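Side-chain contacts in acyl-CoA dehydrogenase (Bacillus anthracis, PDB 3OWA), which probably oxidises acyl-CoA thioesters at the alpha-beta carbon bond, passing the electrons to a bound FAD: residues Gly78-Asp83 / Ile113-His118; Pro140-Ala143 / Leu148-Tyr151. One frame throughout, in Å; residues are numbered along the deposited sequence.

In the fold
Both contacts are buried, with centres about 9 Å apart, and helix 110-122 connects them chiefly through His118. In interaction 1 its ring packs on Leu80. The same ring reaches both halves of interaction 2: His118 NE2 lies 2.8 Å from Leu142 O, and His118 ND1 lies 2.9 Å from Ala149 N, each a probable hydrogen bond. His118 thus ties helix 110-122 to the end of helix 132-144, within the same domain, and to the start of strand 149-152. Leu80 CB also packs on Ala143 O, at 3.4 Å. From Ala149 the strand runs on to Tyr151, whose backbone O accepts a hydrogen bond from FAD N3; the side chain of His118 itself stays about 10 Å from the cofactor.

Interaction 1 (Gly78-Asp83 / Ile113-His118); sequences GLLGAD and ITHGAH
The imidazole of His115 receives the carbonyl of Leu79 at its edge, while a methyl of Leu80 meets the ring obliquely. Leu79 O lies nearly in the ring plane, and the bond His115 NE2 to Leu79 O is 3.1 Å long and nearly straight at the hydrogen (173°). Seen from the carbonyl, the donor sits 38° above its plane, off the lone pairs. Phe105 stacks on this same ring. His115 CG is anti to the backbone N (chi1 170°), extending the imidazole toward the turn.

Leu80 branches between two imidazoles. Its CD2 approaches His115 CD2 at 3.5 Å, and its CD1 approaches His118 NE2 at 3.8 Å, also obliquely. The side chains of Leu80 and His118 cross at about a right angle. Histidine suits both positions: His115 turns CD2 to the methyl and donates from NE2 to Leu79 O, while the NE2/CD2 side of His118 packs on the methyls and NE2 also bonds Leu142 O.

A Schellman motif at Gly78, whose positive phi glycine tolerates well, ends helix 64-76 and leads into a type I turn, Gly78 to Gly81. The contact thus joins this turn to helix 110-122 within the all-helical N-terminal domain of the acyl-CoA dehydrogenase fold.

Interaction 2 (Pro140-Ala143 / Leu148-Tyr151); sequences PLLA and LAAY. With FAD (flavin-adenine dinucleotide), chain E.
Here the last helix of the N-terminal domain, helix 132-144, hands over to the first strand of the beta-rich middle domain, so the contact closes a tight helix-to-strand connection. Its apolar centre is one methyl against another: Leu142 CD2 touches Ala149 CB at 3.7 Å. The same methyl lies 4.0 Å from Leu148 C, alongside the backbone where the strand begins. Leu142 CG stands anti to its carbonyl carbon (chi1 -67°), and this carries the branched end across to the strand. Alanine suits the place of Ala149 because its CB points toward the helix and is short enough for the leucine to lie close to the main chain. CB of Leu148 points away from the helix, and its side chain touches His118 of helix 110-122.

Two residues beyond Ala149, the strand reaches the flavin. FAD N3 donates to Tyr151 O over 2.8 Å, with an angle of 149° at the hydrogen, and FAD O2 lies obliquely to the tyrosine ring, 3.9 Å from Tyr151 CD2.

The direct contact is van der Waals only; the polar link runs through His118, bonded to Leu142 O and Ala149 N. Recognition of the flavin uses a backbone carbonyl, an acceptor that matches the N3-H of the isoalloxazine; the Tyr151 side chain is used elsewhere, its hydroxyl bonded to that of Tyr199 and its ring packed on Ile264.

Interaction 1 (Gly78-Asp83 / Ile113-His118)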
loop_
_atom_site.group_PDB
_atom_site.type_symbol
_atom_site.label_atom_id
_atom_site.label_comp_id
_atom_site.label_asym_id
_atom_site.label_seq_id
_atom_site.Cartn_x
_atom_site.Cartn_y
_atom_site.Cartn_z
ATOM N N GLY A 78 13.825 -12.205 31.934
ATOM C CA GLY A 78 13.287 -10.924 32.388
ATOM C C GLY A 78 12.536 -10.133 31.324
ATOM O O GLY A 78 12.035 -9.044 31.611
ATOM N N LEU A 79 12.436 -10.667 30.104
ATOM C CA LEU A 79 11.725 -9.985 28.987
ATOM C C LEU A 79 10.192 -9.881 29.075
ATOM O O LEU A 79 9.559 -9.153 28.290
ATOM C CB LEU A 79 12.138 -10.595 27.630
ATOM C CG LEU A 79 13.658 -10.648 27.365
ATOM C CD1 LEU A 79 13.996 -11.348 26.044
ATOM C CD2 LEU A 79 14.299 -9.257 27.417
ATOM N N LEU A 80 9.579 -10.578 30.023
ATOM C CA LEU A 80 8.152 -10.429 30.233
ATOM C C LEU A 80 7.803 -9.554 31.421
ATOM O O LEU A 80 6.625 -9.306 31.686
ATOM C CB LEU A 80 7.506 -11.802 30.432
ATOM C CG LEU A 80 7.524 -12.787 29.259
ATOM C CD1 LEU A 80 6.495 -13.859 29.536
ATOM C CD2 LEU A 80 7.188 -12.100 27.964
ATOM N N GLY A 81 8.809 -9.138 32.175
ATOM C CA GLY A 81 8.565 -8.400 33.405
ATOM C C GLY A 81 9.228 -7.037 33.500
ATOM O O GLY A 81 9.328 -6.492 34.594
ATOM N N ALA A 82 9.656 -6.474 32.360
ATOM C CA ALA A 82 10.359 -5.183 32.339
ATOM C C ALA A 82 9.502 -4.018 32.854
ATOM O O ALA A 82 10.012 -3.122 33.507
ATOM C CB ALA A 82 10.938 -4.884 30.936
ATOM N N ASP A 83 8.203 -4.052 32.566
ATOM C CA ASP A 83 7.270 -2.997 32.983
ATOM C C ASP A 83 6.548 -3.341 34.290
ATOM O O ASP A 83 5.636 -2.626 34.707
ATOM C CB ASP A 83 6.207 -2.735 31.897
ATOM C CG ASP A 83 6.750 -1.958 30.688
ATOM O OD1 ASP A 83 6.286 -2.251 29.565
ATOM O OD2 ASP A 83 7.614 -1.057 30.849
ATOM N N ILE A 113 3.588 -9.724 18.325
ATOM C CA ILE A 113 2.220 -9.406 18.694
ATOM C C ILE A 113 1.835 -10.193 19.901
ATOM O O ILE A 113 1.270 -9.631 20.859
ATOM C CB ILE A 113 1.240 -9.714 17.504
ATOM C CG1 ILE A 113 1.644 -8.894 16.260
ATOM C CG2 ILE A 113 -0.229 -9.494 17.927
ATOM C CD1 ILE A 113 1.867 -7.420 16.487
ATOM N N THR A 114 2.192 -11.486 19.916
ATOM C CA THR A 114 1.981 -12.354 21.075
ATOM C C THR A 114 2.619 -11.760 22.314
ATOM O O THR A 114 2.009 -11.623 23.382
ATOM C CB THR A 114 2.621 -13.750 20.783
ATOM O OG1 THR A 114 1.907 -14.362 19.699
ATOM C CG2 THR A 114 2.604 -14.689 22.014
ATOM N N HIS A 115 3.899 -11.424 22.192
ATOM C CA HIS A 115 4.615 -10.881 23.322
ATOM C C HIS A 115 3.998 -9.533 23.770
ATOM O O HIS A 115 3.756 -9.314 24.973
ATOM C CB HIS A 115 6.069 -10.697 22.924
ATOM C CG HIS A 115 6.872 -9.927 23.917
ATOM N ND1 HIS A 115 7.059 -8.562 23.820
ATOM C CD2 HIS A 115 7.570 -10.329 25.008
ATOM C CE1 HIS A 115 7.815 -8.154 24.828
ATOM N NE2 HIS A 115 8.119 -9.202 25.574
ATOM N N GLY A 116 3.763 -8.632 22.814
ATOM C CA GLY A 116 3.201 -7.289 23.102
ATOM C C GLY A 116 1.853 -7.332 23.782
ATOM O O GLY A 116 1.571 -6.490 24.639
ATOM N N ALA A 117 0.968 -8.251 23.349
ATOM C CA ALA A 117 -0.339 -8.407 23.987
ATOM C C ALA A 117 -0.155 -8.937 25.424
ATOM O O ALA A 117 -0.916 -8.584 26.326
ATOM C CB ALA A 117 -1.225 -9.357 23.205
ATOM N N HIS A 118 0.835 -9.791 25.639
ATOM C CA HIS A 118 1.052 -10.218 26.992
ATOM C C HIS A 118 1.585 -9.098 27.902
ATOM O O HIS A 118 1.034 -8.892 28.970
ATOM C CB HIS A 118 1.960 -11.452 27.094
ATOM C CG HIS A 118 2.354 -11.766 28.510
ATOM N ND1 HIS A 118 1.513 -12.420 29.387
ATOM C CD2 HIS A 118 3.474 -11.455 29.218
ATOM C CE1 HIS A 118 2.116 -12.542 30.563
ATOM N NE2 HIS A 118 3.308 -11.968 30.485
#

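Interaction 2 (Pro140-Ala143 / Leu148-Tyr151)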
loop_
_atom_site.group_PDB
_atom_site.type_symbol
_atom_site.label_atom_id
_atom_site.label_comp_id
_atom_site.label_asym_id
_atom_site.label_seq_id
_atom_site.Cartn_x
_atom_site.Cartn_y
_atom_site.Cartn_z
ATOM N N PRO A 140 3.338 -11.426 39.834
ATOM C CA PRO A 140 4.524 -12.283 39.919
ATOM C C PRO A 140 4.500 -13.376 38.865
ATOM O O PRO A 140 5.527 -13.752 38.344
ATOM C CB PRO A 140 4.435 -12.899 41.334
ATOM C CG PRO A 140 3.693 -11.858 42.146
ATOM C CD PRO A 140 2.725 -11.202 41.162
ATOM N N LEU A 141 3.317 -13.853 38.536
ATOM C CA LEU A 141 3.148 -14.931 37.597
ATOM C C LEU A 141 3.196 -14.426 36.139
ATOM O O LEU A 141 3.800 -15.063 35.271
ATOM C CB LEU A 141 1.812 -15.589 37.880
ATOM C CG LEU A 141 1.633 -16.157 39.296
ATOM C CD1 LEU A 141 0.136 -16.174 39.620
ATOM C CD2 LEU A 141 2.271 -17.591 39.382
ATOM N N LEU A 142 2.568 -13.281 35.892
ATOM C CA LEU A 142 2.576 -12.670 34.574
ATOM C C LEU A 142 3.992 -12.208 34.216
ATOM O O LEU A 142 4.433 -12.348 33.069
ATOM C CB LEU A 142 1.577 -11.522 34.512
ATOM C CG LEU A 142 0.081 -11.906 34.612
ATOM C CD1 LEU A 142 -0.766 -10.648 34.723
ATOM C CD2 LEU A 142 -0.407 -12.705 33.408
ATOM N N ALA A 143 4.727 -11.721 35.212
ATOM C CA ALA A 143 6.069 -11.196 34.976
ATOM C C ALA A 143 7.053 -12.267 34.492
ATOM O O ALA A 143 8.003 -11.961 33.774
ATOM C CB ALA A 143 6.605 -10.470 36.221
ATOM N N LEU A 148 0.024 -16.325 31.341
ATOM C CA LEU A 148 0.046 -15.468 30.159
ATOM C C LEU A 148 -1.257 -14.698 30.073
ATOM O O LEU A 148 -2.319 -15.206 30.422
ATOM C CB LEU A 148 0.257 -16.325 28.900
ATOM C CG LEU A 148 1.656 -16.988 28.939
ATOM C CD1 LEU A 148 1.766 -18.044 27.826
ATOM C CD2 LEU A 148 2.808 -15.935 28.901
ATOM N N ALA A 149 -1.170 -13.474 29.599
ATOM C CA ALA A 149 -2.348 -12.574 29.574
ATOM C C ALA A 149 -2.882 -12.232 28.156
ATOM O O ALA A 149 -2.151 -12.302 27.135
ATOM C CB ALA A 149 -1.993 -11.280 30.330
ATOM N N ALA A 150 -4.141 -11.800 28.119
ATOM C CA ALA A 150 -4.787 -11.330 26.903
ATOM C C ALA A 150 -5.728 -10.206 27.326
ATOM O O ALA A 150 -6.102 -10.074 28.504
ATOM C CB ALA A 150 -5.583 -12.458 26.262
ATOM N N TYR A 151 -6.152 -9.417 26.346
ATOM C CA TYR A 151 -7.003 -8.256 26.582
ATOM C C TYR A 151 -8.251 -8.393 25.712
ATOM O O TYR A 151 -8.142 -8.544 24.489
ATOM C CB TYR A 151 -6.216 -7.043 26.127
ATOM C CG TYR A 151 -6.826 -5.691 26.403
ATOM C CD1 TYR A 151 -6.870 -5.178 27.703
ATOM C CD2 TYR A 151 -7.308 -4.891 25.356
ATOM C CE1 TYR A 151 -7.375 -3.882 27.952
ATOM C CE2 TYR A 151 -7.829 -3.596 25.608
ATOM C CZ TYR A 151 -7.856 -3.115 26.916
ATOM O OH TYR A 151 -8.359 -1.848 27.169
HETATM P PA FAD E . -14.902 -0.903 12.491
HETATM O O1A FAD E . -16.174 -1.587 12.058
HETATM O O2A FAD E . -14.929 -0.251 13.827
HETATM O O5B FAD E . -14.421 0.132 11.400
HETATM C C5B FAD E . -14.602 -0.056 10.018
HETATM C C4B FAD E . -14.163 1.179 9.244
HETATM O O4B FAD E . -14.970 2.315 9.597
HETATM C C3B FAD E . -12.712 1.531 9.555
HETATM O O3B FAD E . -12.056 2.098 8.422
HETATM C C2B FAD E . -12.884 2.631 10.573
HETATM O O2B FAD E . -11.792 3.498 10.612
HETATM C C1B FAD E . -14.112 3.336 10.058
HETATM N N9A FAD E . -14.765 4.094 11.129
HETATM C C8A FAD E . -15.274 3.612 12.307
HETATM N N7A FAD E . -15.794 4.626 13.020
HETATM C C5A FAD E . -15.652 5.756 12.304
HETATM C C6A FAD E . -16.023 7.102 12.547
HETATM N N6A FAD E . -16.730 7.447 13.630
HETATM N N1A FAD E . -15.714 8.041 11.595
HETATM C C2A FAD E . -15.069 7.684 10.421
HETATM N N3A FAD E . -14.736 6.357 10.164
HETATM C C4A FAD E . -15.007 5.416 11.098
HETATM N N1 FAD E . -9.229 -6.232 20.201
HETATM C C2 FAD E . -8.986 -6.470 21.536
HETATM O O2 FAD E . -9.608 -5.870 22.385
HETATM N N3 FAD E . -8.042 -7.385 21.958
HETATM C C4 FAD E . -7.323 -8.111 21.064
HETATM O O4 FAD E . -6.476 -8.907 21.502
HETATM C C4X FAD E . -7.547 -7.878 19.703
HETATM N N5 FAD E . -6.855 -8.627 18.773
HETATM C C5X FAD E . -7.108 -8.459 17.419
HETATM C C6 FAD E . -6.388 -9.237 16.506
HETATM C C7 FAD E . -6.652 -9.103 15.147
HETATM C C7M FAD E . -5.888 -9.954 14.156
HETATM C C8 FAD E . -7.637 -8.178 14.737
HETATM C C8M FAD E . -7.991 -7.938 13.305
HETATM C C9 FAD E . -8.311 -7.374 15.650
HETATM C C9A FAD E . -8.065 -7.506 16.995
HETATM N N10 FAD E . -8.732 -6.708 17.911
HETATM C C10 FAD E . -8.511 -6.932 19.265
HETATM C "C1'" FAD E . -9.826 -5.742 17.474
HETATM C "C2'" FAD E . -9.329 -4.578 16.609
HETATM O "O2'" FAD E . -8.307 -3.775 17.154
HETATM C "C3'" FAD E . -10.578 -3.874 15.748
HETATM O "O3'" FAD E . -10.465 -4.502 14.519
HETATM C "C4'" FAD E . -10.520 -2.559 15.628
HETATM O "O4'" FAD E . -10.496 -2.042 16.958
HETATM C "C5'" FAD E . -11.482 -1.821 14.697
HETATM O "O5'" FAD E . -12.728 -2.463 14.778
HETATM P P FAD E . -13.473 -3.109 13.541
HETATM O O1P FAD E . -12.503 -4.104 12.944
HETATM O O2P FAD E . -14.776 -3.700 13.999
HETATM O O3P FAD E . -13.663 -1.958 12.455
#